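Local coordinates for pertussis toxin-like subunit ArtA (Escherichia coli, PDB 4Z9D), which is the NAD-binding enzymatic subunit of a pertussis-like AB5 toxin and probably transfers ADP-ribose to trimeric G proteins of the host cell, at residues A[24-35]-A[41-52]; A[85-93]-A[116-125]. The protein carries 2 engineered substitutions. All blocks are in the same frame, centred on the assembly; numbering follows the deposited sequence.

Interaction 1. Residues A[24-35]-A[41-52]; sequences RSHGFNRNLQQH and CAAGSRDSAFIA. With NAD (nicotinamide-adenine-dinucleotide), chain F.
The NAD pocket is walled here by His26, His35, Cys41, Ala42 and Ala52, where a looped segment folds against the turn that leads into strand 50-54. The His26 ring is sandwiched: Arg46 CA lies over one face, and N7A of the NAD adenine over the other, toward the rim. At the ring edge, in plane, NE2 donates to NAD O2A (2.7 Å, 169° at the hydrogen). Ala42 N reaches the same phosphate oxygen at 2.9 Å, so both segments grip it.

Deeper, chi1 of 171° sets the His35 ring against the strand, with CG opposite the backbone N. Its ND1 and Ser48 OG share a 2.8 Å hydrogen bond that either could donate; Ser48 OG accepts from Phe50 N at 3.0 Å, closing an ST turn that fixes the serine. Phe50 CB sits over the centre of the imidazole, and the phenyl ring presents its edge in a T-shaped contact, planes 66° apart. Leu32 CD1 and Ala49 CB take opposite faces of Phe50, while Arg30 CG leans on Ala49 CB and the guanidinium goes to Pro169 O.

The backbones join at a single bridge: Asn29 N donates to Asp47 O (3.0 Å) and Ala49 N to Asn29 O (2.9 Å). Nearby, Gly27 N meets Ser48 O at 2.9 Å. The Asn29 amide has several tasks: ND2 bonds Gln34 OE1 at 2.6 Å and, weakly, Asp47 OD1, while OD1 accepts from Asn31 N in an Asx turn. Asn31 in turn N-caps helix 32-37. One water links His26 N to Phe50 O.

A cleft gripping the NAD pyrophosphate beside edge strand 50-54 is consistent with the ADP-ribosyltransferase fold of pertussis toxin subunit 1.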
loop_
_atom_site.group_PDB
_atom_site.type_symbol
_atom_site.label_atom_id
_atom_site.label_comp_id
_atom_site.label_asym_id
_atom_site.label_seq_id
_atom_site.Cartn_x
_atom_site.Cartn_y
_atom_site.Cartn_z
ATOM N N ARG A 24 5.346 4.108 -8.341
ATOM C CA ARG A 24 4.888 3.465 -9.570
ATOM C C ARG A 24 4.857 1.951 -9.381
ATOM O O ARG A 24 5.734 1.381 -8.726
ATOM C CB ARG A 24 5.782 3.853 -10.763
ATOM C CG ARG A 24 5.397 3.160 -12.073
ATOM C CD ARG A 24 5.946 3.883 -13.319
ATOM N NE ARG A 24 5.439 5.248 -13.465
ATOM C CZ ARG A 24 4.259 5.581 -13.992
ATOM N NH1 ARG A 24 3.922 6.859 -14.072
ATOM N NH2 ARG A 24 3.409 4.655 -14.420
ATOM N N SER A 25 3.846 1.294 -9.947
ATOM C CA SER A 25 3.710 -0.151 -9.785
ATOM C C SER A 25 4.834 -0.866 -10.520
ATOM O O SER A 25 5.505 -0.269 -11.361
ATOM C CB SER A 25 2.372 -0.646 -10.326
ATOM O OG SER A 25 2.247 -0.337 -11.707
ATOM N N HIS A 26 5.034 -2.140 -10.201
ATOM C CA HIS A 26 6.030 -2.956 -10.902
ATOM C C HIS A 26 5.676 -3.141 -12.377
ATOM O O HIS A 26 6.542 -3.090 -13.257
ATOM C CB HIS A 26 6.160 -4.334 -10.252
ATOM C CG HIS A 26 6.779 -4.306 -8.894
ATOM N ND1 HIS A 26 8.137 -4.154 -8.700
ATOM C CD2 HIS A 26 6.233 -4.442 -7.660
ATOM C CE1 HIS A 26 8.395 -4.177 -7.404
ATOM N NE2 HIS A 26 7.263 -4.352 -6.753
ATOM N N GLY A 27 4.398 -3.366 -12.650
ATOM C CA GLY A 27 3.980 -3.632 -14.011
ATOM C C GLY A 27 2.520 -3.365 -14.264
ATOM O O GLY A 27 1.971 -2.383 -13.766
ATOM N N PHE A 28 1.886 -4.253 -15.031
ATOM C CA PHE A 28 0.500 -4.032 -15.450
ATOM C C PHE A 28 -0.386 -5.242 -15.193
ATOM O O PHE A 28 -1.497 -5.317 -15.704
ATOM C CB PHE A 28 0.461 -3.668 -16.941
ATOM C CG PHE A 28 1.204 -2.407 -17.264
ATOM C CD1 PHE A 28 0.586 -1.170 -17.152
ATOM C CD2 PHE A 28 2.536 -2.456 -17.648
ATOM C CE1 PHE A 28 1.279 -0.003 -17.437
ATOM C CE2 PHE A 28 3.238 -1.303 -17.932
ATOM C CZ PHE A 28 2.617 -0.073 -17.830
ATOM N N ASN A 29 0.106 -6.184 -14.392
ATOM C CA ASN A 29 -0.625 -7.409 -14.051
ATOM C C ASN A 29 -1.759 -7.155 -13.067
ATOM O O ASN A 29 -1.512 -6.952 -11.873
ATOM C CB ASN A 29 0.351 -8.449 -13.463
ATOM C CG ASN A 29 -0.332 -9.743 -13.018
ATOM O OD1 ASN A 29 -1.547 -9.918 -13.154
ATOM N ND2 ASN A 29 0.465 -10.661 -12.467
ATOM N N ARG A 30 -2.998 -7.206 -13.550
ATOM C CA ARG A 30 -4.158 -6.944 -12.685
ATOM C C ARG A 30 -4.801 -8.198 -12.078
ATOM O O ARG A 30 -6.008 -8.230 -11.844
ATOM C CB ARG A 30 -5.212 -6.128 -13.459
ATOM C CG ARG A 30 -4.830 -4.659 -13.586
ATOM C CD ARG A 30 -5.826 -3.820 -14.388
ATOM N NE ARG A 30 -5.288 -2.480 -14.597
ATOM C CZ ARG A 30 -5.906 -1.352 -14.258
ATOM N NH1 ARG A 30 -5.306 -0.194 -14.487
ATOM N NH2 ARG A 30 -7.114 -1.376 -13.710
ATOM N N ASN A 31 -3.998 -9.228 -11.807
ATOM C CA ASN A 31 -4.471 -10.366 -11.020
ATOM C C ASN A 31 -4.427 -9.980 -9.553
ATOM O O ASN A 31 -3.352 -10.004 -8.938
ATOM C CB ASN A 31 -3.615 -11.617 -11.276
ATOM C CG ASN A 31 -4.166 -12.866 -10.583
ATOM O OD1 ASN A 31 -4.626 -12.813 -9.442
ATOM N ND2 ASN A 31 -4.135 -13.994 -11.287
ATOM N N LEU A 32 -5.582 -9.610 -9.004
ATOM C CA LEU A 32 -5.637 -9.077 -7.642
ATOM C C LEU A 32 -5.232 -10.114 -6.593
ATOM O O LEU A 32 -4.538 -9.788 -5.640
ATOM C CB LEU A 32 -7.045 -8.534 -7.330
ATOM C CG LEU A 32 -7.252 -7.802 -5.995
ATOM C CD1 LEU A 32 -6.399 -6.547 -5.917
ATOM C CD2 LEU A 32 -8.715 -7.446 -5.785
ATOM N N GLN A 33 -5.654 -11.364 -6.761
ATOM C CA GLN A 33 -5.304 -12.381 -5.770
ATOM C C GLN A 33 -3.793 -12.596 -5.698
ATOM O O GLN A 33 -3.236 -12.784 -4.623
ATOM C CB GLN A 33 -6.018 -13.695 -6.054
ATOM C CG GLN A 33 -6.010 -14.604 -4.830
ATOM C CD GLN A 33 -7.134 -15.617 -4.837
ATOM O OE1 GLN A 33 -7.178 -16.531 -4.006
ATOM N NE2 GLN A 33 -8.048 -15.467 -5.783
ATOM N N GLN A 34 -3.153 -12.596 -6.863
ATOM C CA GLN A 34 -1.702 -12.654 -6.983
ATOM C C GLN A 34 -1.041 -11.518 -6.211
ATOM O O GLN A 34 -0.090 -11.717 -5.456
ATOM C CB GLN A 34 -1.317 -12.564 -8.461
ATOM C CG GLN A 34 -0.188 -13.435 -8.907
ATOM C CD GLN A 34 -0.252 -13.662 -10.402
ATOM O OE1 GLN A 34 0.274 -12.871 -11.176
ATOM N NE2 GLN A 34 -0.920 -14.737 -10.814
ATOM N N HIS A 35 -1.542 -10.307 -6.415
ATOM C CA HIS A 35 -0.994 -9.162 -5.708
ATOM C C HIS A 35 -1.147 -9.299 -4.188
ATOM O O HIS A 35 -0.195 -9.093 -3.431
ATOM C CB HIS A 35 -1.665 -7.881 -6.184
ATOM C CG HIS A 35 -1.307 -6.694 -5.356
ATOM N ND1 HIS A 35 -0.120 -6.004 -5.512
ATOM C CD2 HIS A 35 -1.959 -6.096 -4.330
ATOM C CE1 HIS A 35 -0.065 -5.025 -4.624
ATOM N NE2 HIS A 35 -1.172 -5.050 -3.906
ATOM N N CYS A 41 4.609 -9.148 -6.462
ATOM C CA CYS A 41 5.337 -8.007 -5.924
ATOM C C CYS A 41 6.827 -8.312 -5.886
ATOM O O CYS A 41 7.291 -9.236 -6.564
ATOM C CB CYS A 41 4.814 -7.641 -4.537
ATOM S SG CYS A 41 3.121 -6.992 -4.593
ATOM N N ALA A 42 7.570 -7.552 -5.087
ATOM C CA ALA A 42 9.032 -7.598 -5.133
ATOM C C ALA A 42 9.607 -9.000 -4.911
ATOM O O ALA A 42 10.615 -9.361 -5.511
ATOM C CB ALA A 42 9.608 -6.636 -4.112
ATOM N N ALA A 43 8.953 -9.803 -4.083
ATOM C CA ALA A 43 9.470 -11.139 -3.808
ATOM C C ALA A 43 8.984 -12.169 -4.822
ATOM O O ALA A 43 9.298 -13.353 -4.704
ATOM C CB ALA A 43 9.075 -11.568 -2.414
ATOM N N GLY A 44 8.222 -11.722 -5.815
ATOM C CA GLY A 44 7.619 -12.635 -6.773
ATOM C C GLY A 44 7.900 -12.288 -8.223
ATOM O O GLY A 44 9.048 -12.045 -8.588
ATOM N N SER A 45 6.855 -12.250 -9.049
ATOM C CA SER A 45 7.017 -11.976 -10.481
ATOM C C SER A 45 7.297 -10.506 -10.787
ATOM O O SER A 45 7.632 -10.163 -11.914
ATOM C CB SER A 45 5.782 -12.439 -11.258
ATOM O OG SER A 45 4.614 -11.773 -10.817
ATOM N N ARG A 46 7.150 -9.643 -9.782
ATOM C CA ARG A 46 7.499 -8.227 -9.908
ATOM C C ARG A 46 6.850 -7.568 -11.124
ATOM O O ARG A 46 7.517 -6.893 -11.920
ATOM C CB ARG A 46 9.019 -8.075 -9.993
ATOM C CG ARG A 46 9.734 -8.778 -8.854
ATOM C CD ARG A 46 11.237 -8.601 -8.920
ATOM N NE ARG A 46 11.811 -8.512 -7.580
ATOM C CZ ARG A 46 12.098 -7.379 -6.946
ATOM N NH1 ARG A 46 11.860 -6.207 -7.519
ATOM N NH2 ARG A 46 12.617 -7.425 -5.724
ATOM N N ASP A 47 5.552 -7.780 -11.279
ATOM C CA ASP A 47 4.820 -7.132 -12.363
ATOM C C ASP A 47 3.437 -6.652 -11.948
ATOM O O ASP A 47 2.620 -6.319 -12.796
ATOM C CB ASP A 47 4.703 -8.068 -13.576
ATOM C CG ASP A 47 3.998 -9.365 -13.250
ATOM O OD1 ASP A 47 3.578 -9.551 -12.090
ATOM O OD2 ASP A 47 3.820 -10.191 -14.176
ATOM N N SER A 48 3.175 -6.622 -10.643
ATOM C CA SER A 48 1.878 -6.173 -10.127
ATOM C C SER A 48 1.444 -4.821 -10.691
ATOM O O SER A 48 2.256 -3.898 -10.824
ATOM C CB SER A 48 1.914 -6.091 -8.605
ATOM O OG SER A 48 0.671 -5.607 -8.121
ATOM N N ALA A 49 0.158 -4.711 -11.017
ATOM C CA ALA A 49 -0.406 -3.455 -11.491
ATOM C C ALA A 49 -0.647 -2.497 -10.342
ATOM O O ALA A 49 -0.917 -1.318 -10.549
ATOM C CB ALA A 49 -1.702 -3.698 -12.223
ATOM N N PHE A 50 -0.583 -3.020 -9.134
ATOM C CA PHE A 50 -1.105 -2.302 -7.984
ATOM C C PHE A 50 -0.008 -1.828 -7.030
ATOM O O PHE A 50 1.042 -2.468 -6.895
ATOM C CB PHE A 50 -2.097 -3.197 -7.227
ATOM C CG PHE A 50 -3.161 -3.809 -8.097
ATOM C CD1 PHE A 50 -4.193 -3.030 -8.602
ATOM C CD2 PHE A 50 -3.134 -5.164 -8.413
ATOM C CE1 PHE A 50 -5.188 -3.587 -9.401
ATOM C CE2 PHE A 50 -4.124 -5.738 -9.209
ATOM C CZ PHE A 50 -5.159 -4.940 -9.712
ATOM N N ILE A 51 -0.283 -0.724 -6.343
ATOM C CA ILE A 51 0.599 -0.204 -5.290
ATOM C C ILE A 51 -0.146 -0.330 -3.968
ATOM O O ILE A 51 -1.196 0.273 -3.789
ATOM C CB ILE A 51 0.986 1.261 -5.543
ATOM C CG1 ILE A 51 1.643 1.416 -6.924
ATOM C CG2 ILE A 51 1.895 1.789 -4.434
ATOM C CD1 ILE A 51 1.628 2.849 -7.462
ATOM N N ALA A 52 0.383 -1.134 -3.050
ATOM C CA ALA A 52 -0.325 -1.447 -1.812
ATOM C C ALA A 52 -0.279 -0.300 -0.816
ATOM O O ALA A 52 0.762 0.328 -0.624
ATOM C CB ALA A 52 0.264 -2.694 -1.173
HETATM P PA NAD F . 6.368 -3.878 -3.204
HETATM O O1A NAD F . 5.442 -2.844 -3.736
HETATM O O2A NAD F . 7.013 -4.834 -4.140
HETATM O O5B NAD F . 7.499 -3.093 -2.332
HETATM C C5B NAD F . 8.636 -3.728 -1.723
HETATM C C4B NAD F . 9.887 -2.910 -2.109
HETATM O O4B NAD F . 10.150 -3.029 -3.540
HETATM C C3B NAD F . 9.609 -1.450 -1.916
HETATM O O3B NAD F . 9.758 -1.144 -0.495
HETATM C C2B NAD F . 10.746 -0.881 -2.715
HETATM O O2B NAD F . 11.957 -1.247 -2.074
HETATM C C1B NAD F . 10.638 -1.731 -3.990
HETATM N N9A NAD F . 9.640 -1.331 -5.045
HETATM C C8A NAD F . 8.310 -1.378 -5.112
HETATM N N7A NAD F . 7.942 -0.930 -6.315
HETATM C C5A NAD F . 9.043 -0.624 -7.006
HETATM C C6A NAD F . 9.233 -0.143 -8.249
HETATM N N6A NAD F . 8.141 0.088 -8.974
HETATM N N1A NAD F . 10.457 0.101 -8.746
HETATM C C2A NAD F . 11.562 -0.166 -7.940
HETATM N N3A NAD F . 11.343 -0.663 -6.648
HETATM C C4A NAD F . 10.090 -0.882 -6.214
HETATM O O3 NAD F . 5.618 -4.734 -2.110
HETATM P PN NAD F . 4.713 -4.083 -0.926
HETATM O O1N NAD F . 3.987 -2.880 -1.419
HETATM O O2N NAD F . 5.520 -4.021 0.312
HETATM O O5D NAD F . 3.632 -5.245 -0.804
HETATM C C5D NAD F . 4.002 -6.608 -0.558
HETATM C C4D NAD F . 2.849 -7.331 0.147
HETATM O O4D NAD F . 2.520 -6.476 1.296
HETATM C C3D NAD F . 1.591 -7.399 -0.738
HETATM O O3D NAD F . 0.780 -8.524 -0.381
HETATM C C2D NAD F . 0.896 -6.131 -0.284
HETATM O O2D NAD F . -0.511 -6.158 -0.613
HETATM C C1D NAD F . 1.120 -6.150 1.223
HETATM N N1N NAD F . 0.836 -4.785 1.793
HETATM C C2N NAD F . 1.854 -3.800 1.839
HETATM C C3N NAD F . 1.621 -2.511 2.320
HETATM C C7N NAD F . 2.645 -1.547 2.374
HETATM O O7N NAD F . 2.421 -0.436 3.103
HETATM N N7N NAD F . 3.799 -1.802 1.750
HETATM C C4N NAD F . 0.339 -2.195 2.763
HETATM C C5N NAD F . -0.675 -3.152 2.731
HETATM C C6N NAD F . -0.449 -4.435 2.243
HETATM O O HOH W 1 3.574 -2.727 -7.752
HETATM O O HOH W 2 -0.345 -0.689 -13.504
#

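Interaction 2. Residues A[85-93]-A[116-125]; sequences NNIFYPIQP and DNDIVAVEHI. Engineered in segment 116-125: Asp116 (natural residue Gln), Asp118 (natural residue Glu).
Phe88 and Ala121 face each other as a non-hydrogen-bonded pair in the antiparallel pairing of strands 88-90 and 118-122, at one edge of a three-stranded sheet. The Ala121 methyl is the bump that fits the flat of the phenyl ring: CB stands over its centre, 3.9 Å from the centroid and 12° off the normal. Ile119 CG2 fills in at the ring edge, 3.7 Å from Phe88 CB, and Ile125 crosses the far end at about a right angle, CG1 reaching Phe88 CZ at 3.6 Å. Pro90 continues this side next to Ile119, and Val7 of strand 6-11 packs on both Phe88 and Ile119.

Tyr89 and Val120 project to the other side. The tyrosine ring meets Val122 obliquely, CE1 to CG1, while Val120 CG1 nests against Ile91 CG2; Phe50 packs on both valines. Ile87 CG2 plugs the bend after the strand, between Val122 O and His124 O.

Reciprocal bonds between Tyr89 and Val120 hold the register, Tyr89 N to Val120 O at 2.8 Å and Val120 N to Tyr89 O at 2.9 Å, with Val122 N to Ile87 O, 3.0 Å, at one end. Toward the NAD-contacting Asp118, an engineered residue, the pairing thins to a weak Ile91 N to Asp118 O bond. There Ile91 CG1 lies between the backbone N and carbonyl carbon (chi1 62°), which brings CD1 to 3.6 Å from Asp118 CB.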
loop_
_atom_site.group_PDB
_atom_site.type_symbol
_atom_site.label_atom_id
_atom_site.label_comp_id
_atom_site.label_asym_id
_atom_site.label_seq_id
_atom_site.Cartn_x
_atom_site.Cartn_y
_atom_site.Cartn_z
ATOM N N ASN A 85 -7.298 9.206 -3.854
ATOM C CA ASN A 85 -8.297 9.730 -4.788
ATOM C C ASN A 85 -8.823 8.584 -5.651
ATOM O O ASN A 85 -8.768 7.434 -5.222
ATOM C CB ASN A 85 -7.731 10.885 -5.626
ATOM C CG ASN A 85 -6.494 10.511 -6.404
ATOM O OD1 ASN A 85 -6.197 9.334 -6.618
ATOM N ND2 ASN A 85 -5.762 11.532 -6.858
ATOM N N ASN A 86 -9.368 8.881 -6.832
ATOM C CA ASN A 86 -10.061 7.847 -7.608
ATOM C C ASN A 86 -9.116 6.797 -8.216
ATOM O O ASN A 86 -9.557 5.843 -8.848
ATOM C CB ASN A 86 -10.904 8.476 -8.719
ATOM C CG ASN A 86 -12.159 9.171 -8.197
ATOM O OD1 ASN A 86 -12.866 9.823 -8.966
ATOM N ND2 ASN A 86 -12.452 9.020 -6.901
ATOM N N ILE A 87 -7.820 6.999 -8.020
ATOM C CA ILE A 87 -6.782 6.051 -8.407
ATOM C C ILE A 87 -6.733 4.873 -7.421
ATOM O O ILE A 87 -6.236 3.790 -7.741
ATOM C CB ILE A 87 -5.390 6.773 -8.419
ATOM C CG1 ILE A 87 -5.400 7.971 -9.376
ATOM C CG2 ILE A 87 -4.229 5.818 -8.729
ATOM C CD1 ILE A 87 -4.126 8.807 -9.319
ATOM N N PHE A 88 -7.314 5.093 -6.244
ATOM C CA PHE A 88 -7.269 4.156 -5.124
ATOM C C PHE A 88 -8.577 3.393 -5.019
ATOM O O PHE A 88 -9.653 3.972 -5.160
ATOM C CB PHE A 88 -6.997 4.894 -3.806
ATOM C CG PHE A 88 -5.646 5.569 -3.740
ATOM C CD1 PHE A 88 -5.363 6.672 -4.541
ATOM C CD2 PHE A 88 -4.671 5.115 -2.857
ATOM C CE1 PHE A 88 -4.141 7.317 -4.472
ATOM C CE2 PHE A 88 -3.436 5.750 -2.779
ATOM C CZ PHE A 88 -3.170 6.856 -3.589
ATOM N N TYR A 89 -8.480 2.097 -4.762
ATOM C CA TYR A 89 -9.653 1.220 -4.618
ATOM C C TYR A 89 -9.556 0.396 -3.346
ATOM O O TYR A 89 -8.550 -0.264 -3.133
ATOM C CB TYR A 89 -9.770 0.246 -5.798
ATOM C CG TYR A 89 -10.040 0.868 -7.146
ATOM C CD1 TYR A 89 -9.019 1.457 -7.886
ATOM C CD2 TYR A 89 -11.309 0.804 -7.711
ATOM C CE1 TYR A 89 -9.274 2.012 -9.137
ATOM C CE2 TYR A 89 -11.568 1.350 -8.964
ATOM C CZ TYR A 89 -10.551 1.945 -9.663
ATOM O OH TYR A 89 -10.815 2.480 -10.902
ATOM N N PRO A 90 -10.582 0.443 -2.489
ATOM C CA PRO A 90 -10.665 -0.573 -1.435
ATOM C C PRO A 90 -10.828 -1.944 -2.090
ATOM O O PRO A 90 -11.485 -2.030 -3.130
ATOM C CB PRO A 90 -11.921 -0.178 -0.646
ATOM C CG PRO A 90 -12.219 1.235 -1.059
ATOM C CD PRO A 90 -11.739 1.344 -2.479
ATOM N N ILE A 91 -10.268 -3.004 -1.516
ATOM C CA ILE A 91 -10.255 -4.267 -2.251
ATOM C C ILE A 91 -11.576 -5.044 -2.197
ATOM O O ILE A 91 -11.839 -5.879 -3.053
ATOM C CB ILE A 91 -9.119 -5.201 -1.760
ATOM C CG1 ILE A 91 -9.290 -5.579 -0.294
ATOM C CG2 ILE A 91 -7.751 -4.557 -1.992
ATOM C CD1 ILE A 91 -8.240 -6.555 0.179
ATOM N N GLN A 92 -12.424 -4.753 -1.221
ATOM C CA GLN A 92 -13.596 -5.591 -0.977
ATOM C C GLN A 92 -14.585 -5.725 -2.162
ATOM O O GLN A 92 -15.033 -6.833 -2.449
ATOM C CB GLN A 92 -14.331 -5.075 0.266
ATOM C CG GLN A 92 -15.506 -5.911 0.706
ATOM C CD GLN A 92 -16.124 -5.379 1.995
ATOM O OE1 GLN A 92 -15.681 -5.718 3.092
ATOM N NE2 GLN A 92 -17.151 -4.539 1.863
ATOM N N PRO A 93 -14.946 -4.614 -2.845
ATOM C CA PRO A 93 -15.857 -4.781 -3.984
ATOM C C PRO A 93 -15.275 -5.676 -5.070
ATOM O O PRO A 93 -16.010 -6.405 -5.756
ATOM C CB PRO A 93 -16.039 -3.350 -4.506
ATOM C CG PRO A 93 -15.796 -2.497 -3.297
ATOM C CD PRO A 93 -14.686 -3.189 -2.570
ATOM N N ASP A 116 -10.421 -5.211 6.679
ATOM C CA ASP A 116 -10.790 -4.332 5.564
ATOM C C ASP A 116 -10.040 -3.004 5.467
ATOM O O ASP A 116 -10.618 -1.995 5.058
ATOM C CB ASP A 116 -12.289 -4.023 5.634
ATOM C CG ASP A 116 -13.145 -5.254 5.473
ATOM O OD1 ASP A 116 -12.676 -6.239 4.852
ATOM O OD2 ASP A 116 -14.285 -5.240 5.986
ATOM N N ASN A 117 -8.753 -3.001 5.781
ATOM C CA ASN A 117 -7.962 -1.775 5.667
ATOM C C ASN A 117 -7.138 -1.686 4.391
ATOM O O ASN A 117 -6.477 -0.678 4.148
ATOM C CB ASN A 117 -7.047 -1.650 6.874
ATOM C CG ASN A 117 -7.821 -1.563 8.164
ATOM O OD1 ASN A 117 -8.828 -0.858 8.242
ATOM N ND2 ASN A 117 -7.392 -2.317 9.167
ATOM N N ASP A 118 -7.176 -2.729 3.572
ATOM C CA ASP A 118 -6.382 -2.722 2.347
ATOM C C ASP A 118 -6.990 -1.868 1.253
ATOM O O ASP A 118 -8.184 -1.969 0.958
ATOM C CB ASP A 118 -6.180 -4.138 1.811
ATOM C CG ASP A 118 -5.362 -5.000 2.745
ATOM O OD1 ASP A 118 -4.124 -4.817 2.752
ATOM O OD2 ASP A 118 -5.941 -5.858 3.453
ATOM N N ILE A 119 -6.140 -1.039 0.654
ATOM C CA ILE A 119 -6.521 -0.194 -0.470
ATOM C C ILE A 119 -5.386 -0.268 -1.485
ATOM O O ILE A 119 -4.216 -0.185 -1.113
ATOM C CB ILE A 119 -6.790 1.255 -0.037
ATOM C CG1 ILE A 119 -8.096 1.321 0.767
ATOM C CG2 ILE A 119 -6.889 2.165 -1.246
ATOM C CD1 ILE A 119 -8.413 2.676 1.281
ATOM N N VAL A 120 -5.702 -0.477 -2.758
ATOM C CA VAL A 120 -4.643 -0.469 -3.760
ATOM C C VAL A 120 -4.790 0.727 -4.683
ATOM O O VAL A 120 -5.904 1.121 -5.010
ATOM C CB VAL A 120 -4.623 -1.758 -4.615
ATOM C CG1 VAL A 120 -4.333 -2.977 -3.730
ATOM C CG2 VAL A 120 -5.940 -1.952 -5.333
ATOM N N ALA A 121 -3.659 1.287 -5.108
ATOM C CA ALA A 121 -3.661 2.312 -6.147
ATOM C C ALA A 121 -3.252 1.647 -7.429
ATOM O O ALA A 121 -2.397 0.758 -7.437
ATOM C CB ALA A 121 -2.720 3.437 -5.809
ATOM N N VAL A 122 -3.839 2.080 -8.529
ATOM C CA VAL A 122 -3.479 1.477 -9.800
ATOM C C VAL A 122 -2.415 2.308 -10.530
ATOM O O VAL A 122 -2.561 3.518 -10.721
ATOM C CB VAL A 122 -4.730 1.264 -10.691
ATOM C CG1 VAL A 122 -5.673 0.260 -10.034
ATOM C CG2 VAL A 122 -5.456 2.585 -10.971
ATOM N N GLU A 123 -1.347 1.623 -10.935
ATOM C CA GLU A 123 -0.256 2.165 -11.766
ATOM C C GLU A 123 0.656 3.199 -11.084
ATOM O O GLU A 123 1.875 3.018 -11.050
ATOM C CB GLU A 123 -0.801 2.773 -13.075
ATOM C CG GLU A 123 0.316 2.956 -14.118
ATOM C CD GLU A 123 -0.075 3.782 -15.351
ATOM O OE1 GLU A 123 -1.223 3.672 -15.840
ATOM O OE2 GLU A 123 0.781 4.564 -15.816
ATOM N N HIS A 124 0.096 4.280 -10.556
ATOM C CA HIS A 124 0.941 5.414 -10.165
ATOM C C HIS A 124 0.268 6.315 -9.149
ATOM O O HIS A 124 -0.847 6.762 -9.365
ATOM C CB HIS A 124 1.316 6.244 -11.414
ATOM C CG HIS A 124 2.112 7.478 -11.119
ATOM N ND1 HIS A 124 3.305 7.452 -10.422
ATOM C CD2 HIS A 124 1.888 8.781 -11.417
ATOM C CE1 HIS A 124 3.774 8.681 -10.305
ATOM N NE2 HIS A 124 2.935 9.507 -10.894
ATOM N N ILE A 125 0.965 6.583 -8.054
ATOM C CA ILE A 125 0.593 7.639 -7.116
ATOM C C ILE A 125 1.528 8.825 -7.300
ATOM O O ILE A 125 2.712 8.708 -7.037
ATOM C CB ILE A 125 0.699 7.154 -5.654
ATOM C CG1 ILE A 125 -0.191 5.928 -5.428
ATOM C CG2 ILE A 125 0.367 8.290 -4.660
ATOM C CD1 ILE A 125 0.121 5.202 -4.099
#

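Interaction 1 closes before interaction 2 opens along the chain, and their centres lie 13 Å apart. They share the three-stranded antiparallel sheet in which strand 118-122 runs between 50-54 and 88-90, so the second strand of interaction 2 is the neighbour of the strand from interaction 1. Ile51 N to Ala121 O, 2.8 Å, is a probable hydrogen bond across that seam; a second, Ser25 N to Glu123 O at 2.8 Å, joins the loop after strand 23-24 to the bend between 118-122 and 124-125. Strand 23-24 pairs with 124-125 in a separate two-stranded sheet. Together the contacts bring the pocket-lining residues of 24-35 and 41-52 and the engineered Asp118 to the same NAD molecule.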